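Local coordinates for protein inactive glucansucrase (Lactobacillus reuteri, PDB 5JBD) that is an inactive member of the glucansucrases of glycoside hydrolase family 70, built around a circularly permuted TIM-barrel domain, at residues Leu263-Gly266 with Gly270-Pro273; Asn357-Ile362 with Ala442-Pro447. All blocks are in the same frame, centred on the assembly; numbering follows the deposited sequence.

Interaction 1. Residues Leu263-Gly266 with Gly270-Pro273; sequences LNYG and GYNP
Gly266 and Tyr271 meet in a local helix-end contact, where the chain leaves the short helix 265-269 and heads through a partly buried loop toward barrel strand 279-282. Tyr271 N donates to Gly266 O at 2.9 Å, with a bent N-H...O angle of 138° and the donor slightly tilted from the carbonyl plane. Gly270 N also lies 3.0 Å from Gly266 O. Between Gly266 and Tyr271 the chain turns through Gly270, whose phi is positive. This left-handed turn and the bond from Tyr271 N back to the carbonyl five residues earlier correspond to the six-to-one link of a Schellman motif. One step further on, Gly266 CA lies 3.4 Å from Asn272 O in a CA-H...O contact; with no side chain on Gly266, the loop can lie close against the helix there.

Beside this helix end the two tyrosines pack obliquely, their ring planes at 70° and centroids 6.0 Å apart. Tyr265 OH comes in at the edge of the Tyr271 ring, close to its plane, and lies 3.5 Å from Tyr271 CE2, while Tyr265 CE2 sits 4.0 Å from Tyr271 CD2. With CG opposite its own carbonyl carbon (chi1 -63°), Tyr271 swings its ring back to the helix. Phe261 meets the Tyr265 ring nearly perpendicularly, and Ala731 of helix 727-739 touches Tyr271. Asn272 packs on the same helix, where its ND2 bonds to Asn732 OD1; its OD1 turns back to Asp274 N in its own loop.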
ATOM      1  N   LEU A 263     -14.631  12.772  -4.399  1.00 25.11           N
ATOM      2  CA  LEU A 263     -15.870  13.076  -3.675  1.00 25.29           C
ATOM      3  C   LEU A 263     -17.033  13.461  -4.589  1.00 26.01           C
ATOM      4  O   LEU A 263     -18.172  13.553  -4.115  1.00 25.94           O
ATOM      5  CB  LEU A 263     -15.642  14.186  -2.629  1.00 25.69           C
ATOM      6  CG  LEU A 263     -14.743  13.871  -1.422  1.00 24.18           C
ATOM      7  CD1 LEU A 263     -14.282  15.157  -0.737  1.00 24.88           C
ATOM      8  CD2 LEU A 263     -15.421  12.959  -0.404  1.00 24.89           C
ATOM      9  N   ASN A 264     -16.748  13.686  -5.881  1.00 25.58           N
ATOM     10  CA  ASN A 264     -17.750  13.978  -6.896  1.00 26.44           C
ATOM     11  C   ASN A 264     -17.558  13.138  -8.181  1.00 26.89           C
ATOM     12  O   ASN A 264     -17.971  13.563  -9.263  1.00 25.80           O
ATOM     13  CB  ASN A 264     -17.677  15.477  -7.227  1.00 26.94           C
ATOM     14  CG  ASN A 264     -18.103  16.336  -6.061  1.00 25.91           C
ATOM     15  OD1 ASN A 264     -19.286  16.495  -5.810  1.00 26.57           O
ATOM     16  ND2 ASN A 264     -17.144  16.860  -5.329  1.00 25.57           N
ATOM     17  N   TYR A 265     -16.975  11.944  -8.040  1.00 25.84           N
ATOM     18  CA  TYR A 265     -16.491  11.140  -9.185  1.00 26.97           C
ATOM     19  C   TYR A 265     -17.493  10.978 -10.340  1.00 29.13           C
ATOM     20  O   TYR A 265     -17.210  11.368 -11.490  1.00 29.64           O
ATOM     21  CB  TYR A 265     -15.984   9.767  -8.713  1.00 27.17           C
ATOM     22  CG  TYR A 265     -15.509   8.890  -9.851  1.00 26.81           C
ATOM     23  CD1 TYR A 265     -14.325   9.179 -10.522  1.00 27.84           C
ATOM     24  CD2 TYR A 265     -16.259   7.802 -10.282  1.00 27.30           C
ATOM     25  CE1 TYR A 265     -13.892   8.410 -11.589  1.00 27.43           C
ATOM     26  CE2 TYR A 265     -15.819   7.001 -11.332  1.00 28.08           C
ATOM     27  CZ  TYR A 265     -14.632   7.313 -11.976  1.00 28.28           C
ATOM     28  OH  TYR A 265     -14.202   6.570 -13.044  1.00 28.97           O
ATOM     29  N   GLY A 266     -18.649  10.392 -10.055  1.00 30.33           N
ATOM     30  CA  GLY A 266     -19.641  10.130 -11.099  1.00 31.61           C
ATOM     31  C   GLY A 266     -20.122  11.406 -11.802  1.00 34.12           C
ATOM     32  O   GLY A 266     -20.200  11.458 -13.040  1.00 31.37           O
ATOM     33  N   GLY A 270     -19.485  12.295 -15.867  1.00 33.04           N
ATOM     34  CA  GLY A 270     -20.714  12.038 -16.606  1.00 34.19           C
ATOM     35  C   GLY A 270     -21.156  10.581 -16.523  1.00 34.15           C
ATOM     36  O   GLY A 270     -21.874  10.095 -17.392  1.00 32.94           O
ATOM     37  N   TYR A 271     -20.753   9.896 -15.452  1.00 34.10           N
ATOM     38  CA  TYR A 271     -21.206   8.542 -15.177  1.00 33.59           C
ATOM     39  C   TYR A 271     -22.425   8.654 -14.234  1.00 33.30           C
ATOM     40  O   TYR A 271     -23.074   9.708 -14.186  1.00 32.74           O
ATOM     41  CB  TYR A 271     -20.063   7.731 -14.565  1.00 33.14           C
ATOM     42  CG  TYR A 271     -18.831   7.527 -15.432  1.00 33.54           C
ATOM     43  CD1 TYR A 271     -18.862   7.692 -16.820  1.00 35.04           C
ATOM     44  CD2 TYR A 271     -17.641   7.115 -14.860  1.00 31.86           C
ATOM     45  CE1 TYR A 271     -17.732   7.492 -17.589  1.00 36.04           C
ATOM     46  CE2 TYR A 271     -16.510   6.901 -15.624  1.00 32.61           C
ATOM     47  CZ  TYR A 271     -16.559   7.083 -16.991  1.00 33.79           C
ATOM     48  OH  TYR A 271     -15.433   6.876 -17.751  1.00 34.47           O
ATOM     49  N   ASN A 272     -22.768   7.586 -13.514  1.00 31.43           N
ATOM     50  CA  ASN A 272     -23.916   7.636 -12.627  1.00 32.23           C
ATOM     51  C   ASN A 272     -23.786   8.865 -11.728  1.00 33.43           C
ATOM     52  O   ASN A 272     -22.793   8.978 -11.010  1.00 31.41           O
ATOM     53  CB  ASN A 272     -24.010   6.383 -11.755  1.00 31.96           C
ATOM     54  CG  ASN A 272     -25.333   6.296 -11.023  1.00 31.71           C
ATOM     55  OD1 ASN A 272     -25.703   7.190 -10.269  1.00 31.64           O
ATOM     56  ND2 ASN A 272     -26.048   5.211 -11.239  1.00 33.29           N
ATOM     57  N   PRO A 273     -24.776   9.782 -11.767  1.00 34.61           N
ATOM     58  CA  PRO A 273     -24.630  11.019 -11.000  1.00 34.71           C
ATOM     59  C   PRO A 273     -24.638  10.841  -9.468  1.00 34.69           C
ATOM     60  O   PRO A 273     -24.303  11.787  -8.774  1.00 34.58           O
ATOM     61  CB  PRO A 273     -25.819  11.876 -11.468  1.00 36.31           C
ATOM     62  CG  PRO A 273     -26.827  10.893 -11.948  1.00 38.31           C
ATOM     63  CD  PRO A 273     -26.055   9.733 -12.503  1.00 37.04           C
TER

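Interaction 2. Residues Asn357-Ile362 with Ala442-Pro447; sequences NNRDNI and AQYNVP
The guanidinium of Arg359 has Asn445 over one face and Tyr444 at its edge. Asn445 ND2 stands 3.9 Å above the guanidinium plane of Arg359, displaced toward the rim, and its nearest atom there is Arg359 NH1 at 4.1 Å. The amide is turned 66° from the guanidinium, so the two groups do not lie flat on each other. At the edge, Tyr444 CD2 lies in the guanidinium plane, 3.4 Å from Arg359 NH2. Seen from the tyrosine, that nitrogen approaches obliquely near the root of the ring: Arg359 NH2 is 3.6 Å from Tyr444 CG and 3.8 Å from Tyr444 CB. The planes of ring and guanidinium are 61° apart.

Arg359 reaches this place with an extended chain from CG to NE, crossing Tyr444 and Asn445 at about right angles. These two belong to the turn just before helix 446-455, which leads into barrel strand 460-464, whereas Arg359 sits in the loop after helix 343-354. The contact therefore joins the loop that follows one helix to the turn that starts another, on the outside of the barrel. Asn543 and Ser610, in loops next to strands 537-542 and 612-618, bring the antiparallel sheet of those strands up to it.

Polar partners beyond the two segments fix the flat groups: Arg359 bonds through NE to Arg355 O, through NH1 to Asn543 O and through NH2 to Ser610 OG. Asn445 is gripped at both ends of its amide, OD1 by Ser610 N and ND2 by Leu353 O, so Ser610 anchors the arginine and the asparagine together. Tyr444 OH, remote from the arginine, bonds to Lys439 O. Asn445, at the N-cap position with left-handed backbone angles, makes no capping bond with its side chain.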
ATOM      1  N   ASN A 357       0.826 -21.405  20.490  1.00 35.81           N
ATOM      2  CA  ASN A 357       1.489 -21.507  21.803  1.00 38.25           C
ATOM      3  C   ASN A 357       1.863 -20.117  22.314  1.00 35.26           C
ATOM      4  O   ASN A 357       1.833 -19.148  21.549  1.00 34.37           O
ATOM      5  CB  ASN A 357       2.778 -22.303  21.641  1.00 40.39           C
ATOM      6  CG  ASN A 357       2.536 -23.729  21.200  1.00 47.00           C
ATOM      7  OD1 ASN A 357       3.397 -24.318  20.563  1.00 51.86           O
ATOM      8  ND2 ASN A 357       1.356 -24.283  21.505  1.00 49.03           N
ATOM      9  N   ASN A 358       2.248 -20.028  23.588  1.00 35.26           N
ATOM     10  CA  ASN A 358       2.717 -18.763  24.184  1.00 34.40           C
ATOM     11  C   ASN A 358       1.682 -17.653  24.005  1.00 28.94           C
ATOM     12  O   ASN A 358       2.023 -16.534  23.610  1.00 29.65           O
ATOM     13  CB  ASN A 358       4.072 -18.331  23.578  1.00 36.35           C
ATOM     14  CG  ASN A 358       5.204 -19.287  23.940  1.00 40.97           C
ATOM     15  OD1 ASN A 358       5.461 -19.568  25.121  1.00 44.44           O
ATOM     16  ND2 ASN A 358       5.885 -19.803  22.918  1.00 42.95           N
ATOM     17  N   ARG A 359       0.420 -17.981  24.271  1.00 27.21           N
ATOM     18  CA  ARG A 359      -0.664 -16.982  24.234  1.00 26.67           C
ATOM     19  C   ARG A 359      -0.544 -16.036  25.421  1.00 26.11           C
ATOM     20  O   ARG A 359      -0.302 -16.483  26.538  1.00 25.96           O
ATOM     21  CB  ARG A 359      -2.039 -17.647  24.282  1.00 26.83           C
ATOM     22  CG  ARG A 359      -2.364 -18.393  23.009  1.00 27.50           C
ATOM     23  CD  ARG A 359      -3.676 -19.141  23.100  1.00 28.24           C
ATOM     24  NE  ARG A 359      -3.877 -19.912  21.873  1.00 29.59           N
ATOM     25  CZ  ARG A 359      -4.750 -20.904  21.695  1.00 30.51           C
ATOM     26  NH1 ARG A 359      -5.590 -21.279  22.651  1.00 30.65           N
ATOM     27  NH2 ARG A 359      -4.792 -21.515  20.511  1.00 32.69           N
ATOM     28  N   ASP A 360      -0.692 -14.737  25.168  1.00 26.21           N
ATOM     29  CA  ASP A 360      -0.776 -13.753  26.238  1.00 25.81           C
ATOM     30  C   ASP A 360      -2.071 -13.965  27.013  1.00 25.54           C
ATOM     31  O   ASP A 360      -2.996 -14.625  26.530  1.00 27.16           O
ATOM     32  CB  ASP A 360      -0.726 -12.331  25.697  1.00 24.70           C
ATOM     33  CG  ASP A 360       0.630 -11.958  25.068  1.00 25.09           C
ATOM     34  OD1 ASP A 360       1.591 -12.760  25.056  1.00 25.32           O
ATOM     35  OD2 ASP A 360       0.732 -10.802  24.608  1.00 24.78           O
ATOM     36  N   ASN A 361      -2.117 -13.444  28.238  1.00 24.39           N
ATOM     37  CA  ASN A 361      -3.257 -13.658  29.106  1.00 24.16           C
ATOM     38  C   ASN A 361      -4.537 -13.032  28.550  1.00 23.58           C
ATOM     39  O   ASN A 361      -4.507 -11.959  27.941  1.00 23.16           O
ATOM     40  CB  ASN A 361      -2.983 -13.103  30.507  1.00 26.10           C
ATOM     41  CG  ASN A 361      -4.050 -13.507  31.497  1.00 26.89           C
ATOM     42  OD1 ASN A 361      -4.964 -12.730  31.798  1.00 27.30           O
ATOM     43  ND2 ASN A 361      -3.973 -14.745  31.971  1.00 27.67           N
ATOM     44  N   ILE A 362      -5.655 -13.718  28.776  1.00 23.80           N
ATOM     45  CA  ILE A 362      -6.985 -13.258  28.369  1.00 23.70           C
ATOM     46  C   ILE A 362      -7.290 -11.800  28.793  1.00 22.56           C
ATOM     47  O   ILE A 362      -7.966 -11.052  28.074  1.00 20.67           O
ATOM     48  CB  ILE A 362      -8.079 -14.233  28.887  1.00 24.24           C
ATOM     49  CG1 ILE A 362      -9.351 -14.172  28.028  1.00 25.30           C
ATOM     50  CG2 ILE A 362      -8.397 -13.988  30.362  1.00 25.19           C
ATOM     51  CD1 ILE A 362      -9.207 -14.788  26.647  1.00 26.45           C
ATOM     52  N   ALA A 442      -2.190 -20.442  10.019  1.00 31.81           N
ATOM     53  CA  ALA A 442      -3.374 -19.602  10.130  1.00 31.08           C
ATOM     54  C   ALA A 442      -3.739 -19.301  11.585  1.00 30.38           C
ATOM     55  O   ALA A 442      -3.377 -20.028  12.503  1.00 28.95           O
ATOM     56  CB  ALA A 442      -4.561 -20.268   9.442  1.00 31.77           C
ATOM     57  N   GLN A 443      -4.489 -18.218  11.760  1.00 28.88           N
ATOM     58  CA  GLN A 443      -4.903 -17.766  13.089  1.00 27.95           C
ATOM     59  C   GLN A 443      -5.836 -18.739  13.768  1.00 27.57           C
ATOM     60  O   GLN A 443      -6.756 -19.251  13.154  1.00 28.54           O
ATOM     61  CB  GLN A 443      -5.607 -16.401  12.981  1.00 26.95           C
ATOM     62  CG  GLN A 443      -4.654 -15.262  12.729  1.00 26.93           C
ATOM     63  CD  GLN A 443      -3.879 -14.912  13.970  1.00 27.26           C
ATOM     64  OE1 GLN A 443      -2.675 -15.154  14.065  1.00 29.32           O
ATOM     65  NE2 GLN A 443      -4.562 -14.353  14.929  1.00 26.18           N
ATOM     66  N   TYR A 444      -5.606 -18.962  15.062  1.00 29.01           N
ATOM     67  CA  TYR A 444      -6.565 -19.652  15.923  1.00 27.14           C
ATOM     68  C   TYR A 444      -7.688 -18.688  16.339  1.00 26.95           C
ATOM     69  O   TYR A 444      -7.513 -17.468  16.321  1.00 27.49           O
ATOM     70  CB  TYR A 444      -5.866 -20.183  17.172  1.00 28.50           C
ATOM     71  CG  TYR A 444      -4.975 -21.393  16.951  1.00 28.20           C
ATOM     72  CD1 TYR A 444      -3.752 -21.281  16.289  1.00 29.76           C
ATOM     73  CD2 TYR A 444      -5.359 -22.642  17.402  1.00 29.67           C
ATOM     74  CE1 TYR A 444      -2.948 -22.394  16.067  1.00 30.89           C
ATOM     75  CE2 TYR A 444      -4.559 -23.762  17.201  1.00 30.95           C
ATOM     76  CZ  TYR A 444      -3.357 -23.632  16.530  1.00 31.79           C
ATOM     77  OH  TYR A 444      -2.561 -24.753  16.331  1.00 34.94           O
ATOM     78  N   ASN A 445      -8.829 -19.254  16.708  1.00 25.44           N
ATOM     79  CA  ASN A 445      -9.933 -18.516  17.323  1.00 25.95           C
ATOM     80  C   ASN A 445     -10.453 -17.321  16.523  1.00 25.17           C
ATOM     81  O   ASN A 445     -10.736 -16.262  17.101  1.00 24.25           O
ATOM     82  CB  ASN A 445      -9.520 -18.052  18.744  1.00 24.55           C
ATOM     83  CG  ASN A 445      -9.538 -19.174  19.767  1.00 25.51           C
ATOM     84  OD1 ASN A 445     -10.565 -19.851  19.994  1.00 26.02           O
ATOM     85  ND2 ASN A 445      -8.420 -19.342  20.445  1.00 25.54           N
ATOM     86  N   VAL A 446     -10.597 -17.473  15.205  1.00 25.19           N
ATOM     87  CA  VAL A 446     -11.072 -16.360  14.377  1.00 24.98           C
ATOM     88  C   VAL A 446     -12.486 -15.901  14.793  1.00 24.48           C
ATOM     89  O   VAL A 446     -12.722 -14.685  14.944  1.00 22.27           O
ATOM     90  CB  VAL A 446     -10.949 -16.659  12.862  1.00 25.26           C
ATOM     91  CG1 VAL A 446     -11.592 -15.555  12.024  1.00 25.95           C
ATOM     92  CG2 VAL A 446      -9.472 -16.783  12.490  1.00 25.19           C
ATOM     93  N   PRO A 447     -13.416 -16.846  15.017  1.00 23.96           N
ATOM     94  CA  PRO A 447     -14.746 -16.436  15.482  1.00 24.61           C
ATOM     95  C   PRO A 447     -14.738 -15.627  16.785  1.00 23.78           C
ATOM     96  O   PRO A 447     -15.421 -14.605  16.867  1.00 23.37           O
ATOM     97  CB  PRO A 447     -15.480 -17.760  15.663  1.00 25.20           C
ATOM     98  CG  PRO A 447     -14.855 -18.665  14.653  1.00 25.61           C
ATOM     99  CD  PRO A 447     -13.388 -18.283  14.695  1.00 25.45           C
TER

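Both contacts sit on the periphery of the barrel domain, but they differ in span and chemistry. Interaction 1 is sequence-local and only partly buried: one short helix is closed by backbone bonding, with an oblique tyrosine pair beside it. Interaction 2 is a buried meeting of segments 80 residues apart, smaller in area (106 against 210 Å²), and made by side chains alone; the hydrogen bonds of those side chains run to residues outside the two segments. They share no helix or strand: interaction 1 precedes strand 279-282, while interaction 2 lies beside the antiparallel sheet that includes strands 537-542 and 612-618. Their centres are 44 Å apart and their nearest atoms about 31 Å.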